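Side-chain contacts in exotoxin 6 (Staphylococcus aureus subsp. aureus Mu50, PDB 4ZYS), which is a staphylococcal superantigen-like exotoxin that probably interferes with host immune defences, perhaps through sugar binding: residues 71-76 / 82-87; 119-124 / 131-136; 157-162 / 167-172. All coordinates share one frame; numbering follows the deposited sequence.

Contact 1 of 3, residues 71-76 / 82-87; sequences VFILRE and ATNYSI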
loop_
_atom_site.group_PDB
_atom_site.type_symbol
_atom_site.label_atom_id
_atom_site.label_comp_id
_atom_site.label_asym_id
_atom_site.label_seq_id
_atom_site.Cartn_x
_atom_site.Cartn_y
_atom_site.Cartn_z
ATOM N N VAL A 71 2.224 -7.335 7.800
ATOM C CA VAL A 71 1.252 -7.512 6.733
ATOM C C VAL A 71 0.308 -6.329 6.717
ATOM O O VAL A 71 -0.011 -5.763 7.761
ATOM C CB VAL A 71 0.491 -8.882 6.778
ATOM C CG1 VAL A 71 1.468 -10.056 6.719
ATOM C CG2 VAL A 71 -0.418 -8.998 8.007
ATOM N N PHE A 72 -0.071 -5.925 5.491
ATOM C CA PHE A 72 -1.050 -4.899 5.159
ATOM C C PHE A 72 -2.028 -5.595 4.231
ATOM O O PHE A 72 -1.701 -5.817 3.063
ATOM C CB PHE A 72 -0.375 -3.671 4.524
ATOM C CG PHE A 72 -1.315 -2.500 4.369
ATOM C CD1 PHE A 72 -2.099 -2.364 3.226
ATOM C CD2 PHE A 72 -1.428 -1.539 5.374
ATOM C CE1 PHE A 72 -3.000 -1.299 3.091
ATOM C CE2 PHE A 72 -2.303 -0.449 5.227
ATOM C CZ PHE A 72 -3.072 -0.327 4.074
ATOM N N ILE A 73 -3.174 -6.044 4.777
ATOM C CA ILE A 73 -4.162 -6.867 4.076
ATOM C C ILE A 73 -5.430 -6.071 3.746
ATOM O O ILE A 73 -6.087 -5.498 4.616
ATOM C CB ILE A 73 -4.487 -8.155 4.929
ATOM C CG1 ILE A 73 -3.227 -9.057 5.110
ATOM C CG2 ILE A 73 -5.709 -8.970 4.408
ATOM C CD1 ILE A 73 -3.295 -9.985 6.322
ATOM N N LEU A 74 -5.785 -6.115 2.476
ATOM C CA LEU A 74 -6.990 -5.557 1.886
ATOM C C LEU A 74 -7.669 -6.690 1.087
ATOM O O LEU A 74 -7.078 -7.242 0.164
ATOM C CB LEU A 74 -6.633 -4.334 1.008
ATOM C CG LEU A 74 -7.793 -3.547 0.378
ATOM C CD1 LEU A 74 -7.335 -2.166 0.030
ATOM C CD2 LEU A 74 -8.262 -4.210 -0.914
ATOM N N ARG A 75 -8.910 -7.026 1.450
ATOM C CA ARG A 75 -9.716 -8.055 0.776
ATOM C C ARG A 75 -9.963 -7.691 -0.663
ATOM O O ARG A 75 -10.619 -6.682 -0.932
ATOM C CB ARG A 75 -11.090 -8.203 1.438
ATOM C CG ARG A 75 -11.242 -9.287 2.429
ATOM C CD ARG A 75 -12.635 -9.229 3.020
ATOM N NE ARG A 75 -13.667 -9.980 2.279
ATOM C CZ ARG A 75 -13.949 -11.272 2.468
ATOM N NH1 ARG A 75 -13.221 -12.006 3.298
ATOM N NH2 ARG A 75 -14.935 -11.847 1.795
ATOM N N GLU A 76 -9.464 -8.486 -1.588
ATOM C CA GLU A 76 -9.784 -8.247 -2.998
ATOM C C GLU A 76 -11.182 -8.807 -3.286
ATOM O O GLU A 76 -11.572 -9.839 -2.711
ATOM C CB GLU A 76 -8.749 -8.896 -3.929
ATOM C CG GLU A 76 -7.383 -8.223 -3.917
ATOM C CD GLU A 76 -7.291 -6.832 -4.515
ATOM O OE1 GLU A 76 -7.859 -6.600 -5.605
ATOM O OE2 GLU A 76 -6.566 -5.998 -3.933
ATOM N N ALA A 82 -15.222 -16.450 3.648
ATOM C CA ALA A 82 -14.577 -16.028 4.903
ATOM C C ALA A 82 -13.082 -15.661 4.709
ATOM O O ALA A 82 -12.649 -14.616 5.200
ATOM C CB ALA A 82 -14.700 -17.133 5.943
ATOM N N THR A 83 -12.307 -16.512 3.984
ATOM C CA THR A 83 -10.879 -16.319 3.734
ATOM C C THR A 83 -10.642 -15.038 2.929
ATOM O O THR A 83 -11.344 -14.783 1.954
ATOM C CB THR A 83 -10.272 -17.556 3.014
ATOM O OG1 THR A 83 -10.495 -18.719 3.805
ATOM C CG2 THR A 83 -8.789 -17.414 2.752
ATOM N N ASN A 84 -9.667 -14.238 3.362
ATOM C CA ASN A 84 -9.284 -13.021 2.658
ATOM C C ASN A 84 -8.219 -13.307 1.636
ATOM O O ASN A 84 -7.258 -14.032 1.925
ATOM C CB ASN A 84 -8.742 -11.963 3.594
ATOM C CG ASN A 84 -9.571 -11.623 4.782
ATOM O OD1 ASN A 84 -10.804 -11.486 4.706
ATOM N ND2 ASN A 84 -8.868 -11.356 5.879
ATOM N N TYR A 85 -8.399 -12.742 0.445
ATOM C CA TYR A 85 -7.435 -12.864 -0.637
ATOM C C TYR A 85 -6.890 -11.469 -0.878
ATOM O O TYR A 85 -7.626 -10.587 -1.281
ATOM C CB TYR A 85 -8.071 -13.516 -1.891
ATOM C CG TYR A 85 -8.543 -14.935 -1.641
ATOM C CD1 TYR A 85 -7.636 -15.984 -1.542
ATOM C CD2 TYR A 85 -9.891 -15.221 -1.450
ATOM C CE1 TYR A 85 -8.056 -17.280 -1.256
ATOM C CE2 TYR A 85 -10.321 -16.512 -1.150
ATOM C CZ TYR A 85 -9.399 -17.540 -1.065
ATOM O OH TYR A 85 -9.797 -18.835 -0.842
ATOM N N SER A 86 -5.631 -11.259 -0.546
ATOM C CA SER A 86 -4.991 -9.971 -0.669
ATOM C C SER A 86 -3.766 -10.085 -1.577
ATOM O O SER A 86 -3.324 -11.195 -1.857
ATOM C CB SER A 86 -4.633 -9.433 0.714
ATOM O OG SER A 86 -4.257 -8.065 0.648
ATOM N N ILE A 87 -3.270 -8.942 -2.106
ATOM C CA ILE A 87 -2.114 -8.917 -3.009
ATOM C C ILE A 87 -1.036 -8.020 -2.426
ATOM O O ILE A 87 -1.324 -6.854 -2.161
ATOM C CB ILE A 87 -2.536 -8.432 -4.436
ATOM C CG1 ILE A 87 -3.692 -9.298 -4.993
ATOM C CG2 ILE A 87 -1.322 -8.394 -5.391
ATOM C CD1 ILE A 87 -4.399 -8.725 -6.186
HETATM O O HOH W 1 -1.832 -8.182 1.722
HETATM O O HOH W 2 -5.252 -6.824 -1.746
HETATM O O HOH W 3 -10.981 -11.430 -0.204
#

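Contact 2 of 3, residues 119-124 / 131-136; sequences SLYQIY and KELDYR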
loop_
_atom_site.group_PDB
_atom_site.type_symbol
_atom_site.label_atom_id
_atom_site.label_comp_id
_atom_site.label_asym_id
_atom_site.label_seq_id
_atom_site.Cartn_x
_atom_site.Cartn_y
_atom_site.Cartn_z
ATOM N N SER A 119 0.572 18.621 5.496
ATOM C CA SER A 119 -0.119 17.769 6.451
ATOM C C SER A 119 0.909 16.941 7.182
ATOM O O SER A 119 1.959 16.630 6.618
ATOM C CB SER A 119 -1.127 16.875 5.731
ATOM O OG SER A 119 -1.930 16.149 6.646
ATOM N N LEU A 120 0.631 16.591 8.437
ATOM C CA LEU A 120 1.541 15.731 9.195
ATOM C C LEU A 120 1.318 14.256 8.755
ATOM O O LEU A 120 0.179 13.780 8.731
ATOM C CB LEU A 120 1.330 15.918 10.712
ATOM C CG LEU A 120 2.127 15.029 11.678
ATOM C CD1 LEU A 120 3.641 15.132 11.459
ATOM C CD2 LEU A 120 1.799 15.382 13.101
ATOM N N TYR A 121 2.400 13.569 8.361
ATOM C CA TYR A 121 2.356 12.158 7.980
ATOM C C TYR A 121 3.454 11.395 8.726
ATOM O O TYR A 121 4.620 11.791 8.664
ATOM C CB TYR A 121 2.492 11.986 6.469
ATOM C CG TYR A 121 2.203 10.572 6.012
ATOM C CD1 TYR A 121 0.947 10.003 6.189
ATOM C CD2 TYR A 121 3.187 9.798 5.416
ATOM C CE1 TYR A 121 0.681 8.695 5.797
ATOM C CE2 TYR A 121 2.927 8.495 5.003
ATOM C CZ TYR A 121 1.677 7.940 5.214
ATOM O OH TYR A 121 1.402 6.664 4.803
ATOM N N GLN A 122 3.086 10.357 9.469
ATOM C CA GLN A 122 4.070 9.595 10.256
ATOM C C GLN A 122 4.312 8.197 9.673
ATOM O O GLN A 122 3.356 7.448 9.480
ATOM C CB GLN A 122 3.640 9.482 11.744
ATOM C CG GLN A 122 3.411 10.830 12.386
ATOM C CD GLN A 122 3.393 10.894 13.881
ATOM O OE1 GLN A 122 3.214 9.915 14.614
ATOM N NE2 GLN A 122 3.601 12.083 14.369
ATOM N N ILE A 123 5.590 7.856 9.407
ATOM C CA ILE A 123 6.053 6.540 8.917
ATOM C C ILE A 123 6.660 5.791 10.123
ATOM O O ILE A 123 7.495 6.360 10.820
ATOM C CB ILE A 123 7.072 6.657 7.722
ATOM C CG1 ILE A 123 6.436 7.255 6.437
ATOM C CG2 ILE A 123 7.785 5.319 7.406
ATOM C CD1 ILE A 123 5.368 6.442 5.813
ATOM N N TYR A 124 6.247 4.536 10.361
ATOM C CA TYR A 124 6.764 3.760 11.489
ATOM C C TYR A 124 7.616 2.566 11.017
ATOM O O TYR A 124 8.269 1.902 11.837
ATOM C CB TYR A 124 5.597 3.275 12.380
ATOM C CG TYR A 124 4.645 4.387 12.778
ATOM C CD1 TYR A 124 5.034 5.380 13.680
ATOM C CD2 TYR A 124 3.371 4.472 12.226
ATOM C CE1 TYR A 124 4.165 6.410 14.042
ATOM C CE2 TYR A 124 2.486 5.482 12.598
ATOM C CZ TYR A 124 2.889 6.452 13.500
ATOM O OH TYR A 124 2.019 7.450 13.854
ATOM N N LYS A 131 1.869 -0.703 -1.526
ATOM C CA LYS A 131 0.447 -1.005 -1.235
ATOM C C LYS A 131 -0.043 -0.151 -0.057
ATOM O O LYS A 131 -1.137 0.421 -0.153
ATOM C CB LYS A 131 0.243 -2.504 -0.914
ATOM C CG LYS A 131 -1.201 -2.855 -0.517
ATOM C CD LYS A 131 -1.343 -4.265 0.067
ATOM C CE LYS A 131 -2.766 -4.772 0.056
ATOM N NZ LYS A 131 -3.274 -4.968 -1.323
ATOM N N GLU A 132 0.739 -0.095 1.057
ATOM C CA GLU A 132 0.357 0.660 2.268
ATOM C C GLU A 132 0.379 2.174 2.014
ATOM O O GLU A 132 -0.574 2.867 2.377
ATOM C CB GLU A 132 1.282 0.317 3.442
ATOM C CG GLU A 132 0.991 1.134 4.691
ATOM C CD GLU A 132 1.814 0.784 5.912
ATOM O OE1 GLU A 132 2.306 -0.365 5.984
ATOM O OE2 GLU A 132 1.967 1.654 6.800
ATOM N N LEU A 133 1.466 2.684 1.384
ATOM C CA LEU A 133 1.579 4.110 1.098
ATOM C C LEU A 133 0.475 4.535 0.147
ATOM O O LEU A 133 -0.120 5.579 0.347
ATOM C CB LEU A 133 2.963 4.457 0.513
ATOM C CG LEU A 133 4.114 4.407 1.501
ATOM C CD1 LEU A 133 5.413 4.127 0.806
ATOM C CD2 LEU A 133 4.181 5.676 2.335
ATOM N N ASP A 134 0.183 3.711 -0.860
ATOM C CA ASP A 134 -0.856 3.986 -1.860
ATOM C C ASP A 134 -2.227 4.104 -1.187
ATOM O O ASP A 134 -2.878 5.134 -1.341
ATOM C CB ASP A 134 -0.864 2.896 -2.944
ATOM C CG ASP A 134 -1.999 2.984 -3.937
ATOM O OD1 ASP A 134 -2.031 3.963 -4.718
ATOM O OD2 ASP A 134 -2.801 2.041 -3.993
ATOM N N TYR A 135 -2.600 3.116 -0.367
ATOM C CA TYR A 135 -3.877 3.121 0.315
ATOM C C TYR A 135 -4.020 4.301 1.268
ATOM O O TYR A 135 -5.050 4.975 1.238
ATOM C CB TYR A 135 -4.102 1.804 1.080
ATOM C CG TYR A 135 -5.466 1.748 1.738
ATOM C CD1 TYR A 135 -5.673 2.286 3.000
ATOM C CD2 TYR A 135 -6.537 1.130 1.109
ATOM C CE1 TYR A 135 -6.926 2.252 3.605
ATOM C CE2 TYR A 135 -7.801 1.094 1.702
ATOM C CZ TYR A 135 -7.986 1.650 2.956
ATOM O OH TYR A 135 -9.211 1.629 3.571
ATOM N N ARG A 136 -3.037 4.492 2.165
ATOM C CA ARG A 136 -3.098 5.524 3.205
ATOM C C ARG A 136 -3.075 6.945 2.616
ATOM O O ARG A 136 -3.731 7.838 3.161
ATOM C CB ARG A 136 -1.967 5.347 4.231
ATOM C CG ARG A 136 -2.062 4.054 5.052
ATOM C CD ARG A 136 -3.289 4.063 5.973
ATOM N NE ARG A 136 -3.296 2.925 6.886
ATOM C CZ ARG A 136 -4.379 2.468 7.498
ATOM N NH1 ARG A 136 -5.566 3.014 7.260
ATOM N NH2 ARG A 136 -4.291 1.449 8.327
HETATM O O HOH W 4 2.238 4.611 6.875
HETATM O O HOH W 5 4.469 3.098 8.752
#

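Contact 3 of 3, residues 157-162 / 167-172; sequences ITITMK and HTIDLS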
loop_
_atom_site.group_PDB
_atom_site.type_symbol
_atom_site.label_atom_id
_atom_site.label_comp_id
_atom_site.label_asym_id
_atom_site.label_seq_id
_atom_site.Cartn_x
_atom_site.Cartn_y
_atom_site.Cartn_z
ATOM N N ILE A 157 0.506 10.625 -7.247
ATOM C CA ILE A 157 1.237 10.565 -5.989
ATOM C C ILE A 157 2.726 10.533 -6.368
ATOM O O ILE A 157 3.093 9.715 -7.200
ATOM C CB ILE A 157 0.848 9.382 -5.063
ATOM C CG1 ILE A 157 -0.576 9.512 -4.545
ATOM C CG2 ILE A 157 1.848 9.248 -3.893
ATOM C CD1 ILE A 157 -1.188 8.158 -4.125
ATOM N N THR A 158 3.575 11.392 -5.765
ATOM C CA THR A 158 5.016 11.384 -6.026
ATOM C C THR A 158 5.728 11.190 -4.678
ATOM O O THR A 158 5.571 12.004 -3.776
ATOM C CB THR A 158 5.459 12.621 -6.820
ATOM O OG1 THR A 158 4.597 12.772 -7.944
ATOM C CG2 THR A 158 6.891 12.525 -7.313
ATOM N N ILE A 159 6.432 10.053 -4.525
ATOM C CA ILE A 159 7.195 9.726 -3.327
ATOM C C ILE A 159 8.673 9.948 -3.676
ATOM O O ILE A 159 9.213 9.266 -4.545
ATOM C CB ILE A 159 6.862 8.303 -2.771
ATOM C CG1 ILE A 159 5.335 8.203 -2.455
ATOM C CG2 ILE A 159 7.702 7.989 -1.516
ATOM C CD1 ILE A 159 4.750 6.796 -2.325
ATOM N N THR A 160 9.301 10.953 -3.047
ATOM C CA THR A 160 10.698 11.272 -3.317
ATOM C C THR A 160 11.576 10.756 -2.165
ATOM O O THR A 160 11.290 11.016 -0.992
ATOM C CB THR A 160 10.863 12.778 -3.566
ATOM O OG1 THR A 160 9.955 13.166 -4.600
ATOM C CG2 THR A 160 12.290 13.152 -3.969
HETATM N N MSE A 161 12.659 10.039 -2.519
HETATM C CA MSE A 161 13.618 9.472 -1.569
HETATM C C MSE A 161 14.748 10.457 -1.302
HETATM O O MSE A 161 14.867 11.431 -2.044
HETATM C CB MSE A 161 14.180 8.162 -2.130
HETATM C CG MSE A 161 13.083 7.207 -2.653
HETATM SE SE MSE A 161 11.709 6.863 -1.359
HETATM C CE MSE A 161 12.726 5.699 -0.276
ATOM N N LYS A 162 15.581 10.203 -0.253
ATOM C CA LYS A 162 16.732 11.061 0.095
ATOM C C LYS A 162 17.728 11.117 -1.035
ATOM O O LYS A 162 18.328 12.162 -1.246
ATOM C CB LYS A 162 17.455 10.608 1.388
ATOM C CG LYS A 162 16.516 10.387 2.570
ATOM C CD LYS A 162 17.059 10.890 3.910
ATOM C CE LYS A 162 16.049 10.714 5.035
ATOM N NZ LYS A 162 14.729 11.358 4.761
ATOM N N HIS A 167 8.946 7.627 -6.771
ATOM C CA HIS A 167 7.944 6.606 -7.028
ATOM C C HIS A 167 6.669 7.353 -7.366
ATOM O O HIS A 167 6.230 8.160 -6.559
ATOM C CB HIS A 167 7.759 5.660 -5.813
ATOM C CG HIS A 167 9.031 4.999 -5.414
ATOM N ND1 HIS A 167 9.504 3.891 -6.084
ATOM C CD2 HIS A 167 9.928 5.359 -4.471
ATOM C CE1 HIS A 167 10.661 3.605 -5.523
ATOM N NE2 HIS A 167 10.958 4.465 -4.551
ATOM N N THR A 168 6.123 7.164 -8.578
ATOM C CA THR A 168 4.892 7.860 -8.972
ATOM C C THR A 168 3.742 6.862 -9.099
ATOM O O THR A 168 3.933 5.755 -9.587
ATOM C CB THR A 168 5.046 8.682 -10.247
ATOM O OG1 THR A 168 5.263 7.783 -11.325
ATOM C CG2 THR A 168 6.168 9.694 -10.162
ATOM N N ILE A 169 2.558 7.264 -8.616
ATOM C CA ILE A 169 1.339 6.467 -8.633
ATOM C C ILE A 169 0.210 7.284 -9.247
ATOM O O ILE A 169 -0.166 8.311 -8.682
ATOM C CB ILE A 169 0.949 5.935 -7.221
ATOM C CG1 ILE A 169 2.154 5.205 -6.523
ATOM C CG2 ILE A 169 -0.287 5.047 -7.337
ATOM C CD1 ILE A 169 1.938 4.733 -5.029
ATOM N N ASP A 170 -0.341 6.805 -10.384
ATOM C CA ASP A 170 -1.445 7.441 -11.105
ATOM C C ASP A 170 -2.748 7.247 -10.309
ATOM O O ASP A 170 -3.104 6.131 -9.940
ATOM C CB ASP A 170 -1.518 6.857 -12.528
ATOM C CG ASP A 170 -2.604 7.366 -13.455
ATOM O OD1 ASP A 170 -3.379 8.267 -13.042
ATOM O OD2 ASP A 170 -2.709 6.837 -14.578
ATOM N N LEU A 171 -3.407 8.355 -9.979
ATOM C CA LEU A 171 -4.605 8.341 -9.142
ATOM C C LEU A 171 -5.856 7.870 -9.861
ATOM O O LEU A 171 -6.830 7.477 -9.196
ATOM C CB LEU A 171 -4.846 9.737 -8.540
ATOM C CG LEU A 171 -3.937 10.097 -7.341
ATOM C CD1 LEU A 171 -4.281 11.495 -6.771
ATOM C CD2 LEU A 171 -4.044 9.050 -6.226
ATOM N N SER A 172 -5.847 7.898 -11.203
ATOM C CA SER A 172 -7.008 7.507 -12.010
ATOM C C SER A 172 -7.122 5.983 -12.159
ATOM O O SER A 172 -8.116 5.498 -12.706
ATOM C CB SER A 172 -6.974 8.191 -13.382
ATOM O OG SER A 172 -5.954 7.673 -14.211
#

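Contact 1 of 3, residues 71-76 / 82-87
The beta hairpin of strands 69-74 and 84-92 in the OB-fold domain splays apart here, and Ser86, Asn84, Arg75 and Glu76 link the two strands. The two short strand segments run at 117° to each other. Strand pairing is seen further down the hairpin, where Phe72 bonds to Gly89 through the backbone. At residue 74 a side chain takes over: Leu74 N donates to Ser86 OG at 3.1 Å. The hydroxyl reaches it because OG stands anti to the Ser86 backbone N (chi1 -168°). A water joins the same OG to Phe72 O. On the neighbouring flank, Ile73 CG2 rests on Ser86 CB at 3.9 Å.

Closer to the turn, Glu76 N donates to Tyr85 O at 2.8 Å in a nearly straight bond. Arg75 crosses Asn84 at about a right angle, with guanidinium and amide planes 89° apart. Arg75 NH1 gives Asn84 OD1 a 2.8 Å bond that lies in both the guanidinium plane and the carbonyl plane. A weak bond from Arg75 NH1 to Ala82 O, 3.3 Å, adds a second hold at the edge. Arg75 NH2 bonds to Gln81 O in the turn, and Asn84 ND2 bonds to Ser49 OG on strand 47-52.

The bent chain of Glu76 lays its CG against Ile87 CD1 at 3.8 Å. Its carboxylate bonds to Tyr16 OH through OE2. A second water donates to Glu76 OE2 at 2.7 Å and to Leu74 O, and accepts from Ile87 N.

Apart from the Glu76 N to Tyr85 O bond, side-chain and water bonds take the place of a regular ladder here. Leu74 N and Leu74 O, on a buried residue, thus find partners in Ser86 OG and a water, and the arginine is fixed across the turn by neutral oxygens.

Contact 2 of 3, residues 119-124 / 131-136
The ring of Tyr121 meets the helix segment 131-136 at its edge. Leu133 CD2 lies near the ring plane, 4.1 Å from Tyr121 CE2, and the segment places nothing over either ring face. The phenol oxygen also touches the helix: Tyr121 OH stands 3.7 Å from Arg136 CB. The ring and the Arg136 guanidinium are turned 59° apart. That guanidinium leads away from the tyrosine, and its NH1 forms a salt bridge with Glu139.

Tyr121 reaches the helix because CG is anti to the backbone N (chi1 -170°). Two residues on, Ile123 crosses Leu133 at about a right angle. Its CD1 packs on Leu133 CD2 at 3.8 Å. That leucine methyl also meets Tyr121 OH, so it sits against both side chains. Ile128 of strand 127-129 touches both Ile123 and Leu133.

No direct hydrogen bond spans the two segments. A water does the polar work, lying 3.0 Å from Tyr121 OH and donating to Glu132 OE2 at 3.0 Å. A further water accepts from Tyr124 N and reaches the same carboxylate oxygen only weakly. The phenol oxygen is thus linked through water to the Glu132 carboxylate, beside an otherwise apolar contact. Helix 130-145 here packs against the chain that follows edge strand 117-119, in keeping with the beta-grasp fold, where a helix lies across a mixed sheet.

Contact 3 of 3, residues 157-162 / 167-172
Ile157 and Ile169 face each other as an antiparallel hydrogen-bonded pair, and Ile159 with His167 forms the next. Ile157 N donates to Ile169 O at 2.8 Å, and Ile169 N returns a bond to Ile157 O. Ile159 N donates to His167 O at 2.8 Å and 173°, the straightest of the four, and His167 N returns a bond to Ile159 O. Between them sits the non-hydrogen-bonded pair Thr158 and Thr168, side by side, with CG2 to CG2 at 4.1 Å on the other face of the sheet.

On the isoleucine face, Ile157 CD1 packs across Leu171 CD2 at 3.7 Å. At the other end, Met161, a selenomethionine, puts SE 3.9 Å from His167 CD2. It lies in the ring plane at the edge, brought there by a chain bent at chi2 and chi3.

At the end of the strand, Asp170 OD1 accepts from both Ser172 N and Ser172 OG. The backbone bond makes an Asx turn.

This hairpin of strands 155-161 and 166-170 ends the five-stranded beta-grasp sheet. Ile157 touches Leu137, and Ile169 touches Arg138, both on helix 130-145. Strand 189-196 flanks the inner strand, and Ile184 of strand 183-185 touches Ile159, Met161 and His167.

Contacts 1 and 3 are both hairpins, one in the OB-fold domain and one in the beta-grasp domain, with centres about 23 Å apart. Contact 3 is a buried, regular backbone ladder. Contact 1 is partly buried and relies largely on side chains and waters. Contact 2 is buried and almost wholly apolar, with no direct hydrogen bond. Its helix segment 131-136 touches both other contacts. Toward contact 1, Lys131 NZ probably bonds to Ile87 O, and Tyr135 packs on Leu74. Toward contact 3, Leu133 meets Ile159 and Asp134 meets Ile169. One helix thus lies between the OB-fold hairpin and the beta-grasp sheet.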